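Local coordinates for protein pyroglutamyl-peptidase I (Fervidobacterium islandicum, PDB 6LTQ) that probably removes pyroglutamyl residues from the amino termini of peptides as a cysteine peptidase, in a bacterium that degrades keratin, at residues Val159-Tyr162 with Ser163-Ser167; Pro199-Leu203 with Glu204-Lys208. All coordinates share one frame; numbering follows the deposited sequence.

Contact 1 (Val159-Tyr162 with Ser163-Ser167)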
ATOM      1  N   VAL D 159     -18.120  -5.418  19.344  1.00 22.00           N
ATOM      2  CA  VAL D 159     -19.284  -4.584  19.613  1.00 19.86           C
ATOM      3  C   VAL D 159     -20.246  -4.620  18.440  1.00 19.59           C
ATOM      4  O   VAL D 159     -21.472  -4.694  18.613  1.00 18.62           O
ATOM      5  CB  VAL D 159     -18.815  -3.148  19.931  1.00 26.78           C
ATOM      6  CG1 VAL D 159     -19.916  -2.148  19.686  1.00 22.78           C
ATOM      7  CG2 VAL D 159     -18.282  -3.071  21.352  1.00 21.02           C
ATOM      8  N   TYR D 160     -19.711  -4.584  17.213  1.00 21.43           N
ATOM      9  CA  TYR D 160     -20.568  -4.647  16.038  1.00 14.18           C
ATOM     10  C   TYR D 160     -21.360  -5.950  16.019  1.00 15.27           C
ATOM     11  O   TYR D 160     -22.572  -5.947  15.789  1.00 19.37           O
ATOM     12  CB  TYR D 160     -19.728  -4.513  14.754  1.00 11.54           C
ATOM     13  CG  TYR D 160     -20.475  -4.125  13.509  1.00 14.52           C
ATOM     14  CD1 TYR D 160     -21.759  -3.617  13.566  1.00 14.24           C
ATOM     15  CD2 TYR D 160     -19.863  -4.242  12.242  1.00 14.46           C
ATOM     16  CE1 TYR D 160     -22.443  -3.246  12.412  1.00 11.31           C
ATOM     17  CE2 TYR D 160     -20.529  -3.874  11.087  1.00 10.65           C
ATOM     18  CZ  TYR D 160     -21.810  -3.375  11.166  1.00 18.15           C
ATOM     19  OH  TYR D 160     -22.449  -3.002  10.013  1.00 15.46           O
ATOM     20  N   TYR D 161     -20.675  -7.076  16.215  1.00 13.79           N
ATOM     21  CA  TYR D 161     -21.371  -8.360  16.203  1.00 18.26           C
ATOM     22  C   TYR D 161     -22.386  -8.427  17.334  1.00 19.68           C
ATOM     23  O   TYR D 161     -23.523  -8.874  17.139  1.00 16.02           O
ATOM     24  CB  TYR D 161     -20.373  -9.512  16.305  1.00 18.49           C
ATOM     25  CG  TYR D 161     -21.037 -10.878  16.247  1.00 24.13           C
ATOM     26  CD1 TYR D 161     -21.494 -11.503  17.410  1.00 28.28           C
ATOM     27  CD2 TYR D 161     -21.211 -11.542  15.035  1.00 18.45           C
ATOM     28  CE1 TYR D 161     -22.109 -12.737  17.367  1.00 21.51           C
ATOM     29  CE2 TYR D 161     -21.815 -12.795  14.986  1.00 18.44           C
ATOM     30  CZ  TYR D 161     -22.264 -13.391  16.157  1.00 24.42           C
ATOM     31  OH  TYR D 161     -22.887 -14.643  16.107  1.00 21.53           O
ATOM     32  N   TYR D 162     -21.996  -7.946  18.515  1.00 20.58           N
ATOM     33  CA  TYR D 162     -22.915  -7.955  19.652  1.00 26.34           C
ATOM     34  C   TYR D 162     -24.217  -7.237  19.309  1.00 21.09           C
ATOM     35  O   TYR D 162     -25.308  -7.766  19.544  1.00 23.46           O
ATOM     36  CB  TYR D 162     -22.242  -7.326  20.878  1.00 24.19           C
ATOM     37  CG  TYR D 162     -23.089  -7.490  22.132  1.00 25.34           C
ATOM     38  CD1 TYR D 162     -24.082  -6.571  22.449  1.00 27.83           C
ATOM     39  CD2 TYR D 162     -22.915  -8.587  22.966  1.00 35.21           C
ATOM     40  CE1 TYR D 162     -24.868  -6.738  23.580  1.00 36.37           C
ATOM     41  CE2 TYR D 162     -23.687  -8.761  24.093  1.00 36.05           C
ATOM     42  CZ  TYR D 162     -24.661  -7.837  24.396  1.00 38.94           C
ATOM     43  OH  TYR D 162     -25.429  -8.026  25.521  1.00 40.49           O
ATOM     44  N   SER D 163     -24.125  -6.041  18.709  1.00 21.22           N
ATOM     45  CA  SER D 163     -25.332  -5.282  18.405  1.00 15.89           C
ATOM     46  C   SER D 163     -26.161  -5.940  17.312  1.00 27.71           C
ATOM     47  O   SER D 163     -27.395  -5.975  17.407  1.00 23.43           O
ATOM     48  CB  SER D 163     -24.992  -3.833  18.002  1.00 16.52           C
ATOM     49  OG  SER D 163     -24.522  -3.088  19.123  1.00 25.26           O
ATOM     50  N   LEU D 164     -25.518  -6.455  16.251  1.00 16.07           N
ATOM     51  CA  LEU D 164     -26.309  -7.090  15.205  1.00 19.64           C
ATOM     52  C   LEU D 164     -26.928  -8.398  15.700  1.00 12.22           C
ATOM     53  O   LEU D 164     -28.045  -8.740  15.299  1.00 21.97           O
ATOM     54  CB  LEU D 164     -25.453  -7.315  13.945  1.00 21.89           C
ATOM     55  CG  LEU D 164     -25.161  -6.056  13.090  1.00 17.87           C
ATOM     56  CD1 LEU D 164     -24.094  -6.353  11.984  1.00 15.02           C
ATOM     57  CD2 LEU D 164     -26.393  -5.520  12.433  1.00 18.53           C
ATOM     58  N   HIS D 165     -26.225  -9.134  16.565  1.00 23.53           N
ATOM     59  CA  HIS D 165     -26.801 -10.351  17.138  1.00 25.63           C
ATOM     60  C   HIS D 165     -27.953 -10.031  18.087  1.00 28.26           C
ATOM     61  O   HIS D 165     -29.023 -10.643  18.004  1.00 26.53           O
ATOM     62  CB  HIS D 165     -25.738 -11.154  17.871  1.00 23.39           C
ATOM     63  CG  HIS D 165     -26.271 -12.408  18.492  1.00 35.25           C
ATOM     64  ND1 HIS D 165     -26.935 -13.373  17.763  1.00 35.23           N
ATOM     65  CD2 HIS D 165     -26.249 -12.850  19.773  1.00 40.94           C
ATOM     66  CE1 HIS D 165     -27.290 -14.361  18.567  1.00 33.81           C
ATOM     67  NE2 HIS D 165     -26.888 -14.067  19.793  1.00 31.22           N
ATOM     68  N   ARG D 166     -27.739  -9.086  19.013  1.00 25.04           N
ATOM     69  CA  ARG D 166     -28.817  -8.661  19.903  1.00 24.82           C
ATOM     70  C   ARG D 166     -30.012  -8.169  19.100  1.00 31.24           C
ATOM     71  O   ARG D 166     -31.167  -8.421  19.468  1.00 32.64           O
ATOM     72  CB  ARG D 166     -28.324  -7.566  20.847  1.00 19.36           C
ATOM     73  CG  ARG D 166     -29.257  -7.310  22.044  1.00 34.53           C
ATOM     74  CD  ARG D 166     -28.862  -6.038  22.783  1.00 41.63           C
ATOM     75  NE  ARG D 166     -29.348  -5.996  24.165  1.00 37.80           N
ATOM     76  CZ  ARG D 166     -30.591  -5.666  24.513  1.00 46.60           C
ATOM     77  NH1 ARG D 166     -30.932  -5.647  25.800  1.00 37.85           N
ATOM     78  NH2 ARG D 166     -31.492  -5.356  23.581  1.00 26.76           N
ATOM     79  N   SER D 167     -29.745  -7.478  17.988  1.00 25.28           N
ATOM     80  CA  SER D 167     -30.816  -7.030  17.106  1.00 20.15           C
ATOM     81  C   SER D 167     -31.564  -8.212  16.504  1.00 37.50           C
ATOM     82  O   SER D 167     -32.798  -8.176  16.381  1.00 32.37           O
ATOM     83  CB  SER D 167     -30.246  -6.170  15.978  1.00 25.53           C
ATOM     84  OG  SER D 167     -31.255  -5.855  15.031  1.00 23.05           O
TER

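Contact 2 (Pro199-Leu203 with Glu204-Lys208)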
ATOM      1  N   PRO D 199      -2.082   7.552   6.162  1.00 11.68           N
ATOM      2  CA  PRO D 199      -3.181   8.472   5.840  1.00 10.15           C
ATOM      3  C   PRO D 199      -3.869   9.007   7.089  1.00  9.82           C
ATOM      4  O   PRO D 199      -3.851   8.389   8.149  1.00 12.94           O
ATOM      5  CB  PRO D 199      -4.163   7.614   5.020  1.00 14.08           C
ATOM      6  CG  PRO D 199      -3.468   6.327   4.717  1.00 21.13           C
ATOM      7  CD  PRO D 199      -2.372   6.160   5.761  1.00 17.00           C
ATOM      8  N   SER D 200      -4.542  10.149   6.926  1.00  8.76           N
ATOM      9  CA  SER D 200      -5.283  10.757   8.025  1.00 13.74           C
ATOM     10  C   SER D 200      -6.462  11.537   7.462  1.00 12.27           C
ATOM     11  O   SER D 200      -6.582  11.729   6.254  1.00 12.08           O
ATOM     12  CB  SER D 200      -4.362  11.656   8.860  1.00 10.41           C
ATOM     13  OG  SER D 200      -3.939  12.762   8.079  1.00 12.64           O
ATOM     14  N   MET D 201      -7.350  11.990   8.352  1.00  9.61           N
ATOM     15  CA  MET D 201      -8.444  12.861   7.943  1.00 10.64           C
ATOM     16  C   MET D 201      -8.752  13.789   9.112  1.00 12.46           C
ATOM     17  O   MET D 201      -8.819  13.327  10.254  1.00 12.81           O
ATOM     18  CB  MET D 201      -9.687  12.052   7.534  1.00 11.10           C
ATOM     19  CG  MET D 201     -10.865  12.902   6.992  1.00  9.97           C
ATOM     20  SD  MET D 201     -12.286  11.855   6.589  1.00 14.99           S
ATOM     21  CE  MET D 201     -11.809  11.212   4.972  1.00 13.91           C
ATOM     22  N   THR D 202      -8.883  15.087   8.835  1.00 13.79           N
ATOM     23  CA  THR D 202      -9.086  16.041   9.928  1.00 18.24           C
ATOM     24  C   THR D 202     -10.339  15.704  10.727  1.00 19.16           C
ATOM     25  O   THR D 202     -11.297  15.118  10.213  1.00 12.06           O
ATOM     26  CB  THR D 202      -9.195  17.484   9.407  1.00 14.97           C
ATOM     27  OG1 THR D 202     -10.381  17.632   8.617  1.00 14.23           O
ATOM     28  CG2 THR D 202      -7.970  17.868   8.576  1.00 14.21           C
ATOM     29  N   LEU D 203     -10.320  16.100  12.008  1.00 16.01           N
ATOM     30  CA  LEU D 203     -11.500  15.929  12.853  1.00 16.64           C
ATOM     31  C   LEU D 203     -12.705  16.628  12.246  1.00 14.46           C
ATOM     32  O   LEU D 203     -13.832  16.101  12.277  1.00 18.29           O
ATOM     33  CB  LEU D 203     -11.223  16.479  14.258  1.00 16.53           C
ATOM     34  CG  LEU D 203     -12.403  16.363  15.237  1.00 20.65           C
ATOM     35  CD1 LEU D 203     -12.742  14.886  15.542  1.00 18.17           C
ATOM     36  CD2 LEU D 203     -12.083  17.127  16.517  1.00 29.40           C
ATOM     37  N   GLU D 204     -12.489  17.805  11.650  1.00 15.33           N
ATOM     38  CA  GLU D 204     -13.605  18.542  11.072  1.00 17.58           C
ATOM     39  C   GLU D 204     -14.298  17.740   9.971  1.00 19.89           C
ATOM     40  O   GLU D 204     -15.533  17.628   9.946  1.00 15.32           O
ATOM     41  CB  GLU D 204     -13.120  19.904  10.556  1.00 23.62           C
ATOM     42  CG  GLU D 204     -12.306  20.718  11.599  1.00 37.29           C
ATOM     43  CD  GLU D 204     -10.802  20.385  11.614  1.00 51.68           C
ATOM     44  OE1 GLU D 204     -10.061  20.890  10.735  1.00 58.36           O
ATOM     45  OE2 GLU D 204     -10.341  19.651  12.515  1.00 32.08           O
ATOM     46  N   LEU D 205     -13.518  17.132   9.079  1.00 13.96           N
ATOM     47  CA  LEU D 205     -14.125  16.370   7.987  1.00 18.85           C
ATOM     48  C   LEU D 205     -14.748  15.069   8.490  1.00 13.67           C
ATOM     49  O   LEU D 205     -15.843  14.692   8.049  1.00 15.52           O
ATOM     50  CB  LEU D 205     -13.085  16.095   6.891  1.00 14.62           C
ATOM     51  CG  LEU D 205     -13.645  15.469   5.606  1.00 20.16           C
ATOM     52  CD1 LEU D 205     -14.748  16.334   4.972  1.00 17.58           C
ATOM     53  CD2 LEU D 205     -12.512  15.177   4.596  1.00 21.42           C
ATOM     54  N   GLN D 206     -14.087  14.377   9.425  1.00 13.01           N
ATOM     55  CA  GLN D 206     -14.686  13.166   9.992  1.00 12.70           C
ATOM     56  C   GLN D 206     -15.999  13.486  10.705  1.00 20.01           C
ATOM     57  O   GLN D 206     -16.977  12.736  10.604  1.00 15.68           O
ATOM     58  CB  GLN D 206     -13.732  12.491  10.979  1.00 15.39           C
ATOM     59  CG  GLN D 206     -12.426  12.012  10.393  1.00 15.35           C
ATOM     60  CD  GLN D 206     -11.757  11.022  11.297  1.00 17.02           C
ATOM     61  OE1 GLN D 206     -12.426  10.284  12.031  1.00 20.02           O
ATOM     62  NE2 GLN D 206     -10.434  10.994  11.268  1.00 12.61           N
ATOM     63  N   THR D 207     -16.027  14.592  11.451  1.00 20.20           N
ATOM     64  CA  THR D 207     -17.256  14.990  12.130  1.00 17.72           C
ATOM     65  C   THR D 207     -18.348  15.316  11.123  1.00 17.63           C
ATOM     66  O   THR D 207     -19.509  14.916  11.294  1.00 19.07           O
ATOM     67  CB  THR D 207     -16.972  16.176  13.051  1.00 18.16           C
ATOM     68  OG1 THR D 207     -15.974  15.793  14.005  1.00 20.70           O
ATOM     69  CG2 THR D 207     -18.229  16.592  13.796  1.00 16.45           C
ATOM     70  N   LYS D 208     -17.990  16.014  10.049  1.00 18.86           N
ATOM     71  CA  LYS D 208     -18.967  16.291   9.009  1.00 21.23           C
ATOM     72  C   LYS D 208     -19.527  14.995   8.425  1.00 20.29           C
ATOM     73  O   LYS D 208     -20.736  14.888   8.164  1.00 15.76           O
ATOM     74  CB  LYS D 208     -18.339  17.169   7.921  1.00 19.48           C
ATOM     75  CG  LYS D 208     -19.260  17.428   6.741  1.00 19.33           C
ATOM     76  CD  LYS D 208     -18.637  18.378   5.706  1.00 23.38           C
ATOM     77  CE  LYS D 208     -19.559  18.588   4.507  1.00 34.28           C
ATOM     78  NZ  LYS D 208     -19.001  19.538   3.490  1.00 30.01           N
TER
HETATM   79  O   HOH W   1     -10.206  20.281   7.678  1.00 24.07           O
HETATM   80  O   HOH W   2      -7.935  17.234  13.005  1.00 20.96           O

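Contact 1 (Val159-Tyr162 with Ser163-Ser167)
The Tyr160 ring carries Leu164 on one face: CD1 sits above the plane toward the rim, a CH-pi contact whose closest pair is Tyr160 CE1 to Leu164 CD1 at 3.5 Å. Leu164 gets there because CG stands beside its own backbone N (chi1 -75°), which sends the branch back toward the preceding turn. One residue on, the Tyr161 and His165 planes differ by 17°, yet the ring centroids are 5.9 Å apart, so little of one ring lies over the other; Tyr161 CE1 comes nearest at His165 CB, 4.0 Å. Tyr162 and Arg166 run side by side in the same direction, with the ring and guanidinium planes 45° apart and Tyr162 CE1 4.1 Å from Arg166 CD. Beneath these pairs lie the i to i+4 bonds of helix 158-170, among them His165 N to Tyr161 O at 2.8 Å. The polar ends are held from elsewhere: Tyr160 OH by Glu93 O, Tyr161 OH by Pro122 O, His165 ND1 by Tyr125 OH, Ser163 OG by Tyr70 OH and His80 NE2. Glu67 OE1 takes both Tyr162 OH and Arg166 NE, so this one carboxylate ties Tyr162 and Arg166 to helix 59-72, and its charge is probably balanced by the arginine.

Contact 2 (Pro199-Leu203 with Glu204-Lys208)
Helix 203-215 starts here with Thr202 as its N-cap: Thr202 OG1 accepts from Leu205 N at 3.2 Å, with a fairly straight N-H...O angle of 160°. Its chi1 of 66° places OG1 between its own backbone N and carbonyl carbon, where it can face the first turn. The same hydroxyl donates to a water 2.8 Å from OG1, and that water donates in turn to Glu204 OE1, whose chain bends back at chi2 toward the cap. Just ahead of the cap, Met201, straight as far as SD and bent at its methyl, crosses Leu205 obliquely: its CG lies 3.7 Å from Leu205 CD2, and SD rests against Gln206 CG. Gln206 crosses it and reaches back, and NE2 donates to Met201 O at 3.0 Å, coming from above the carbonyl plane; NE2 also bonds to Pro182 O. Within the first turn, Leu203 O is gripped twice by Thr207, by the backbone N and by OG1, each at 2.8 Å, the hydroxyl approaching 40° out of the carbonyl plane. Thr202 also packs on Thr202 of the second subunit, and Leu205 on its Pro185. The cap thus satisfies an amide of the first turn, while Glu204's carboxylate, near the helix's N-terminal end, would probably interact favourably with the helix dipole.

In the fold
Contact 1 lies within a helix of the pyroglutamyl peptidase fold and contact 2 at the beginning of one, but they lie on opposite sides of the chain's centre, with their own centres 26 Å apart and nearest atoms about 16 Å apart. Contact 1 belongs to helix 158-170, packed between helix 59-72 and strands 90-97 and 175-181. The helix begins just after Cys156, which is oxidised to a sulfonic acid in this crystal structure and is probably the catalytic cysteine of the family. A glycerol, probably from the crystallisation liquor, lies about 4 Å from the Tyr162 side chain. Contact 2 starts helix 203-215, which packs against helix 32-40, and it meets the second subunit, whereas contact 1 touches no other chain of the assembly.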